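Local coordinates for zinc-binding protein TroA (Treponema pallidum, PDB 1K0F), which binds zinc with high affinity in the periplasm and delivers it to the membrane permease of the TroABC transporter for import into the cell, at residues Y39-A43 against G44-W48; D269-V272 against A273-R277; K115-Y118 against E119-K123; N18-Q21 against G22-L26. One frame throughout, in Å; residues are numbered along the deposited sequence.

Contact 1 of 4, residues Y39-A43 against G44-W48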
# COMPACT_ATOMS: atom_id res chain seq x y z
N TYR A 39 7.72 7.76 8.35
CA TYR A 39 6.92 7.77 9.58
C TYR A 39 7.76 7.34 10.79
O TYR A 39 8.56 6.40 10.71
CB TYR A 39 5.70 6.85 9.43
CG TYR A 39 4.71 6.94 10.58
CD1 TYR A 39 3.62 7.79 10.52
CD2 TYR A 39 4.91 6.20 11.75
CE1 TYR A 39 2.74 7.91 11.60
CE2 TYR A 39 4.04 6.32 12.83
CZ TYR A 39 2.96 7.17 12.75
OH TYR A 39 2.13 7.32 13.84
N THR A 40 7.58 8.06 11.91
CA THR A 40 8.28 7.78 13.17
C THR A 40 7.24 7.51 14.26
O THR A 40 6.20 8.16 14.30
CB THR A 40 9.11 8.99 13.66
OG1 THR A 40 9.34 9.88 12.57
CG2 THR A 40 10.43 8.52 14.25
N ALA A 41 7.53 6.55 15.14
CA ALA A 41 6.61 6.24 16.23
C ALA A 41 6.73 7.33 17.28
O ALA A 41 7.74 7.42 17.98
CB ALA A 41 6.95 4.88 16.84
N THR A 42 5.71 8.17 17.37
CA THR A 42 5.71 9.26 18.34
C THR A 42 5.78 8.69 19.75
O THR A 42 5.91 7.48 19.94
CB THR A 42 4.43 10.08 18.21
OG1 THR A 42 3.32 9.29 18.65
CG2 THR A 42 4.21 10.49 16.76
N ALA A 43 5.68 9.56 20.75
CA ALA A 43 5.73 9.15 22.15
C ALA A 43 4.65 8.11 22.44
O ALA A 43 4.93 7.03 22.96
CB ALA A 43 5.57 10.36 23.07
N GLY A 44 3.42 8.46 22.09
CA GLY A 44 2.31 7.56 22.32
C GLY A 44 2.55 6.27 21.57
O GLY A 44 2.52 5.19 22.15
N ASP A 45 2.82 6.39 20.27
CA ASP A 45 3.07 5.23 19.42
C ASP A 45 4.02 4.21 20.06
O ASP A 45 3.62 3.09 20.34
CB ASP A 45 3.61 5.68 18.06
CG ASP A 45 2.62 6.56 17.29
OD1 ASP A 45 1.46 6.14 17.09
OD2 ASP A 45 3.01 7.67 16.89
N VAL A 46 5.27 4.61 20.30
CA VAL A 46 6.27 3.73 20.91
C VAL A 46 5.77 3.14 22.23
O VAL A 46 6.28 2.12 22.72
CB VAL A 46 7.61 4.49 21.17
CG1 VAL A 46 8.43 3.78 22.24
CG2 VAL A 46 8.41 4.57 19.88
N GLU A 47 4.76 3.79 22.81
CA GLU A 47 4.19 3.34 24.07
C GLU A 47 3.13 2.26 23.82
O GLU A 47 3.17 1.19 24.43
CB GLU A 47 3.59 4.53 24.81
CG GLU A 47 2.34 4.24 25.58
CD GLU A 47 1.97 5.39 26.48
OE1 GLU A 47 0.98 5.27 27.24
OE2 GLU A 47 2.68 6.41 26.43
N TRP A 48 2.18 2.56 22.94
CA TRP A 48 1.14 1.60 22.59
C TRP A 48 1.92 0.34 22.28
O TRP A 48 1.63 -0.74 22.79
CB TRP A 48 0.39 2.04 21.32
CG TRP A 48 -0.57 3.17 21.51
CD1 TRP A 48 -0.27 4.51 21.46
CD2 TRP A 48 -1.98 3.09 21.74
NE1 TRP A 48 -1.41 5.25 21.66
CE2 TRP A 48 -2.47 4.41 21.83
CE3 TRP A 48 -2.87 2.01 21.89
CZ2 TRP A 48 -3.82 4.69 22.06
CZ3 TRP A 48 -4.22 2.30 22.11
CH2 TRP A 48 -4.68 3.62 22.20

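Contact 2 of 4, residues D269-V272 against A273-R277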
# COMPACT_ATOMS: atom_id res chain seq x y z
N ASP A 269 -10.65 1.77 -9.81
CA ASP A 269 -11.80 2.49 -10.32
C ASP A 269 -11.26 3.81 -10.84
O ASP A 269 -11.19 4.03 -12.04
CB ASP A 269 -12.81 2.74 -9.19
CG ASP A 269 -13.63 1.51 -8.87
OD1 ASP A 269 -13.20 0.40 -9.23
OD2 ASP A 269 -14.71 1.65 -8.26
N THR A 270 -10.83 4.66 -9.92
CA THR A 270 -10.29 5.97 -10.26
C THR A 270 -9.36 5.98 -11.46
O THR A 270 -9.49 6.82 -12.36
CB THR A 270 -9.53 6.56 -9.06
OG1 THR A 270 -10.47 6.88 -8.02
CG2 THR A 270 -8.76 7.81 -9.46
N ILE A 271 -8.43 5.03 -11.50
CA ILE A 271 -7.45 4.95 -12.57
C ILE A 271 -8.04 4.67 -13.95
O ILE A 271 -8.00 5.54 -14.83
CB ILE A 271 -6.36 3.91 -12.26
CG1 ILE A 271 -5.51 4.40 -11.09
CG2 ILE A 271 -5.47 3.69 -13.48
CD1 ILE A 271 -4.54 3.37 -10.59
N VAL A 272 -8.56 3.47 -14.14
CA VAL A 272 -9.16 3.12 -15.43
C VAL A 272 -10.18 4.20 -15.81
O VAL A 272 -10.19 4.69 -16.94
CB VAL A 272 -9.85 1.72 -15.40
CG1 VAL A 272 -8.83 0.65 -15.12
CG2 VAL A 272 -10.95 1.69 -14.35
N ALA A 273 -11.02 4.59 -14.85
CA ALA A 273 -12.00 5.63 -15.12
C ALA A 273 -11.24 6.79 -15.74
O ALA A 273 -11.47 7.16 -16.90
CB ALA A 273 -12.66 6.07 -13.83
N ALA A 274 -10.30 7.34 -14.98
CA ALA A 274 -9.51 8.47 -15.43
C ALA A 274 -8.59 8.15 -16.60
O ALA A 274 -7.80 9.00 -17.01
CB ALA A 274 -8.69 9.02 -14.27
N LEU A 275 -8.69 6.95 -17.16
CA LEU A 275 -7.80 6.61 -18.26
C LEU A 275 -8.41 6.06 -19.55
O LEU A 275 -7.76 6.06 -20.59
CB LEU A 275 -6.74 5.62 -17.76
CG LEU A 275 -5.53 6.16 -16.98
CD1 LEU A 275 -4.42 5.12 -16.99
CD2 LEU A 275 -5.04 7.46 -17.60
N ALA A 276 -9.66 5.61 -19.49
CA ALA A 276 -10.30 5.06 -20.69
C ALA A 276 -10.96 6.12 -21.56
O ALA A 276 -10.49 7.26 -21.63
CB ALA A 276 -11.33 4.01 -20.28
N ARG A 277 -12.05 5.72 -22.22
CA ARG A 277 -12.83 6.59 -23.10
C ARG A 277 -11.96 7.54 -23.93
O ARG A 277 -11.38 7.08 -24.94
CB ARG A 277 -13.84 7.40 -22.27
CG ARG A 277 -13.28 7.99 -21.00
CD ARG A 277 -14.07 9.20 -20.55
NE ARG A 277 -15.41 8.83 -20.10
CZ ARG A 277 -16.45 9.66 -20.09
NH1 ARG A 277 -16.30 10.91 -20.50
NH2 ARG A 277 -17.63 9.23 -19.67
OXT ARG A 277 -11.88 8.73 -23.55

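Contact 3 of 4, residues K115-Y118 against E119-K123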
# COMPACT_ATOMS: atom_id res chain seq x y z
N LYS A 115 -1.98 -13.81 5.30
CA LYS A 115 -1.79 -15.13 5.90
C LYS A 115 -0.97 -14.95 7.17
O LYS A 115 -1.27 -15.53 8.21
CB LYS A 115 -1.06 -16.07 4.93
CG LYS A 115 -1.11 -17.55 5.32
CD LYS A 115 0.24 -18.24 5.18
CE LYS A 115 0.10 -19.61 4.54
NZ LYS A 115 0.93 -19.69 3.31
N ALA A 116 0.07 -14.13 7.04
CA ALA A 116 0.97 -13.80 8.14
C ALA A 116 0.18 -13.17 9.28
O ALA A 116 0.33 -13.55 10.44
CB ALA A 116 2.06 -12.85 7.65
N VAL A 117 -0.65 -12.19 8.95
CA VAL A 117 -1.47 -11.52 9.95
C VAL A 117 -2.34 -12.54 10.69
O VAL A 117 -2.35 -12.61 11.92
CB VAL A 117 -2.38 -10.49 9.30
CG1 VAL A 117 -3.26 -9.85 10.34
CG2 VAL A 117 -1.56 -9.44 8.59
N TYR A 118 -3.07 -13.33 9.90
CA TYR A 118 -3.95 -14.35 10.44
C TYR A 118 -3.20 -15.28 11.37
O TYR A 118 -3.62 -15.50 12.50
CB TYR A 118 -4.56 -15.16 9.30
CG TYR A 118 -4.91 -16.59 9.66
CD1 TYR A 118 -5.99 -16.86 10.48
CD2 TYR A 118 -4.20 -17.65 9.14
CE1 TYR A 118 -6.36 -18.17 10.78
CE2 TYR A 118 -4.55 -18.97 9.42
CZ TYR A 118 -5.63 -19.22 10.24
OH TYR A 118 -6.00 -20.51 10.50
N GLU A 119 -2.10 -15.84 10.89
CA GLU A 119 -1.30 -16.77 11.68
C GLU A 119 -0.65 -16.13 12.91
O GLU A 119 -0.32 -16.82 13.87
CB GLU A 119 -0.23 -17.42 10.80
CG GLU A 119 -0.74 -18.60 9.99
CD GLU A 119 0.31 -19.17 9.07
OE1 GLU A 119 0.03 -20.18 8.40
OE2 GLU A 119 1.42 -18.60 9.01
N SER A 120 -0.44 -14.82 12.86
CA SER A 120 0.15 -14.11 13.99
C SER A 120 -0.92 -14.00 15.07
O SER A 120 -0.67 -14.23 16.26
CB SER A 120 0.59 -12.71 13.56
OG SER A 120 1.95 -12.70 13.18
N LEU A 121 -2.12 -13.64 14.63
CA LEU A 121 -3.25 -13.50 15.53
C LEU A 121 -3.53 -14.82 16.23
O LEU A 121 -3.84 -14.85 17.42
CB LEU A 121 -4.49 -13.04 14.74
CG LEU A 121 -4.45 -11.62 14.17
CD1 LEU A 121 -5.76 -11.33 13.45
CD2 LEU A 121 -4.21 -10.60 15.29
N CYS A 122 -3.42 -15.92 15.49
CA CYS A 122 -3.66 -17.25 16.06
C CYS A 122 -2.61 -17.53 17.12
O CYS A 122 -2.92 -18.02 18.20
CB CYS A 122 -3.59 -18.32 14.97
SG CYS A 122 -4.98 -18.36 13.83
N LYS A 123 -1.36 -17.23 16.78
CA LYS A 123 -0.23 -17.43 17.69
C LYS A 123 -0.48 -16.60 18.94
O LYS A 123 -0.18 -17.03 20.05
CB LYS A 123 1.07 -16.97 17.03
CG LYS A 123 1.88 -18.06 16.34
CD LYS A 123 1.02 -19.22 15.87
CE LYS A 123 1.75 -20.05 14.83
NZ LYS A 123 1.52 -21.50 15.00

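Contact 4 of 4, residues N18-Q21 against G22-L26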
# COMPACT_ATOMS: atom_id res chain seq x y z
N ASN A 18 -10.70 -7.71 10.12
CA ASN A 18 -11.51 -8.76 9.51
C ASN A 18 -11.32 -10.10 10.18
O ASN A 18 -12.29 -10.84 10.37
CB ASN A 18 -11.16 -8.86 8.03
CG ASN A 18 -11.64 -7.67 7.24
OD1 ASN A 18 -12.83 -7.51 7.00
ND2 ASN A 18 -10.71 -6.82 6.83
N ILE A 19 -10.08 -10.42 10.54
CA ILE A 19 -9.72 -11.68 11.19
C ILE A 19 -9.98 -11.71 12.70
O ILE A 19 -10.78 -12.51 13.18
CB ILE A 19 -8.23 -12.06 10.97
CG1 ILE A 19 -7.94 -12.14 9.47
CG2 ILE A 19 -7.93 -13.39 11.63
CD1 ILE A 19 -6.50 -11.94 9.11
N ALA A 20 -9.28 -10.86 13.44
CA ALA A 20 -9.46 -10.81 14.90
C ALA A 20 -10.79 -10.19 15.31
O ALA A 20 -11.37 -10.58 16.32
CB ALA A 20 -8.31 -10.03 15.54
N GLN A 21 -11.26 -9.23 14.51
CA GLN A 21 -12.51 -8.56 14.81
C GLN A 21 -12.40 -7.95 16.20
O GLN A 21 -11.43 -7.25 16.50
CB GLN A 21 -13.66 -9.55 14.77
CG GLN A 21 -13.57 -10.49 13.61
CD GLN A 21 -14.66 -10.26 12.62
OE1 GLN A 21 -14.41 -10.02 11.44
NE2 GLN A 21 -15.90 -10.32 13.09
N GLY A 22 -13.38 -8.23 17.05
CA GLY A 22 -13.38 -7.67 18.38
C GLY A 22 -12.69 -8.55 19.40
O GLY A 22 -12.87 -8.37 20.60
N ASP A 23 -11.92 -9.51 18.91
CA ASP A 23 -11.22 -10.41 19.80
C ASP A 23 -9.90 -9.79 20.20
O ASP A 23 -9.10 -10.40 20.90
CB ASP A 23 -10.96 -11.73 19.12
CG ASP A 23 -12.22 -12.44 18.78
OD1 ASP A 23 -13.12 -12.51 19.64
OD2 ASP A 23 -12.31 -12.93 17.63
N VAL A 24 -9.65 -8.58 19.74
CA VAL A 24 -8.42 -7.92 20.11
C VAL A 24 -8.65 -6.43 20.16
O VAL A 24 -9.65 -5.92 19.67
CB VAL A 24 -7.23 -8.22 19.12
CG1 VAL A 24 -7.13 -9.70 18.85
CG2 VAL A 24 -7.42 -7.46 17.80
N HIS A 25 -7.72 -5.74 20.80
CA HIS A 25 -7.78 -4.31 20.86
C HIS A 25 -6.77 -3.99 19.77
O HIS A 25 -5.64 -4.46 19.83
CB HIS A 25 -7.31 -3.82 22.22
CG HIS A 25 -8.37 -3.88 23.26
ND1 HIS A 25 -8.33 -4.76 24.32
CD2 HIS A 25 -9.52 -3.17 23.41
CE1 HIS A 25 -9.40 -4.59 25.08
NE2 HIS A 25 -10.14 -3.63 24.55
N LEU A 26 -7.19 -3.23 18.77
CA LEU A 26 -6.30 -2.91 17.67
C LEU A 26 -5.97 -1.44 17.54
O LEU A 26 -6.81 -0.57 17.69
CB LEU A 26 -6.92 -3.40 16.36
CG LEU A 26 -6.50 -2.70 15.06
CD1 LEU A 26 -5.00 -2.88 14.82
CD2 LEU A 26 -7.30 -3.29 13.90

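Contact 1 of 4, residues Y39-A43 against G44-W48
D45 reaches back from the first turn of helix 43-51 to T42, and its OD2 carries most of the polar contact. The backbone N of T42 donates to D45 OD2 at 2.8 Å, bent to an N-H...O angle of 139°, on the lone pair that faces away from OD1. In the other direction T42 OG1 accepts from the backbone N of D45, a weak bond of 3.4 Å. It can do so because OG1 stands between its own backbone N and carbonyl carbon (chi1 69°), turned toward the start of the helix. OG1 also lies very close to D45 OD2, too close for that pair to be trusted in detail. This exchange between T42 at the N-cap and D45 three residues on is a capping box: the threonine hydroxyl serves an N-H of the first turn that lacks a helical carbonyl, while the carboxylate ties down the N-H of the N-cap residue. Among main-chain bonds, V46 N donates to T42 O at 3.0 Å. The apolar part sits just before the cap, where A41 CB meets V46 CG2 at 3.4 Å and D45 CB at 3.6 Å. Y39 approaches D45 from the opposite direction, its ring plane 63° from the carboxylate plane, with Y39 OH 3.2 Å from D45 OD2. The Y39 side chain also touches M30, V34 and M66, and lies about 7 Å from that of H37, a ligand of zinc in the metal-bound protein. Farther along the helix W48 makes a cation-pi contact with K27.

Contact 2 of 4, residues D269-V272 against A273-R277
D269 and A273 are joined by a main-chain bond in the last turns of helix 260-273, the C-terminal helix of the chain. In that bond A273 N donates to D269 O at 2.9 Å, and A274 N donates likewise to T270 O at 2.8 Å, both reaching four residues back. A274 is the first residue to leave helical angles, and V272 O then accepts twice. A276 N reaches it at 2.8 Å, while L275 N, only three residues on, comes to 2.7 Å from well above the carbonyl plane, 66° out of it. I271 O thereby gains no bond from L275 N, which has turned to the next carbonyl. The polar side chains bond outside these residues: D269 OD1 to Y149 OH on the long helix 129-156, and T270 OG1 to H266 O of its own helix, one turn earlier. Apolar side chains pack the helix end on strand 213-217, with I271 and A274 on F215, and on L157, which V272 and L275 both touch. Within the contact I271 and L275 run side by side in the same direction. I271 CG2, anti to its main-chain nitrogen, meets L275 CD1 at 3.9 Å, and at the root of the leucine L275 CB lies 3.2 Å from I271 O.

Contact 3 of 4, residues K115-Y118 against E119-K123
The Y118 ring has the sulfur of C122 set obliquely to it, SG lying 3.9 Å from the ring centroid and 33° off the ring normal, a Cys sulfur-aromatic contact. The nearest ring atom is Y118 CE1, 3.4 Å from C122 SG, so the thiol is nearest the CE1 side. At the CD2 side the ring meets the stem of E119, whose CG is 3.7 Å from Y118 CD2, and the E119 carboxylate is turned 38° from the ring plane. Outside this pair of segments the ring stacks with Y136 of helix 129-156; the stack probably limits the turning of the ring, and the hydrogen bond of Y118 OH to T133 OG1 on the same helix holds its tip. The whole contact is one run of helix 107-124, with the usual bonds four residues apart, such as L121 N to V117 O at 2.9 Å. On the buried side S120 OG makes a weak bond of 3.3 Å to A116 O. V117 CG1 and L121 CD1 stand 4.3 Å apart there, against strand 54-57 and helix 10-20. On the solvent side K115 and E119 lie alongside each other, touching through K115 CD and E119 OE1 at 3.8 Å. Their charged ends remain 5.2 Å apart, K115 NZ to E119 OE1.

Contact 4 of 4, residues N18-Q21 against G22-L26
D23 folds back over A20 where helix 10-20 gives way to strand 25-28, the second strand of the beta-alpha-beta unit that starts with strand 4-7; the helix makes the return. The reversal is a tight turn from A20 to D23: Q21 has a positive phi (57°, psi -129°) and G22 follows, angles that fit a type II' turn. It is closed by D23 N donating to A20 O at 2.9 Å, the donor standing 41° out of the carbonyl plane. The aspartate side chain then runs on along the same oxygen. Its CB is 3.1 Å from A20 O. CG, placed anti to the carbonyl carbon of D23 and so beside the backbone N that makes the turn bond, is 3.2 Å away. At the tip D23 OD2 comes to 2.8 Å from A20 O. Two acceptors so near each other would be expected to repel, and the positive charge of R135 on helix 129-156 probably offsets this: its NH1 forms a salt bridge with D23 OD2 and also bonds to I19 O, the carbonyl just before A20. The second half of the contact is apolar. V24, just after the turn, packs against the helix end, where it also touches V16 and, on strand 4-7, V5. Both of its branches share one methyl, V24 CG1 and V24 CG2 each lying 3.5 Å from A20 CB.

Along the chain the order is contact 4, contact 1, contact 3, contact 2. Contacts 3 and 4 are neighbours, their centres 12 Å apart: helix 107-124 and helix 10-20 pack together, L121 CD1 lying 3.5 Å from A20 CB, and both lean on helix 129-156. Contact 1 follows contact 4 through strand 25-28, an outer strand of the parallel four-stranded sheet; their centres are 21 Å apart. Contact 2 stands alone, 35 to 38 Å from the other centres. Contacts 1, 3 and 4 thus belong to one lobe and contact 2 to the other, with the long helix 129-156 spanning both. The zinc site lies between the lobes, H37 and H102 from one, H168 and D248 from the other, closed on each other in this zinc-free form.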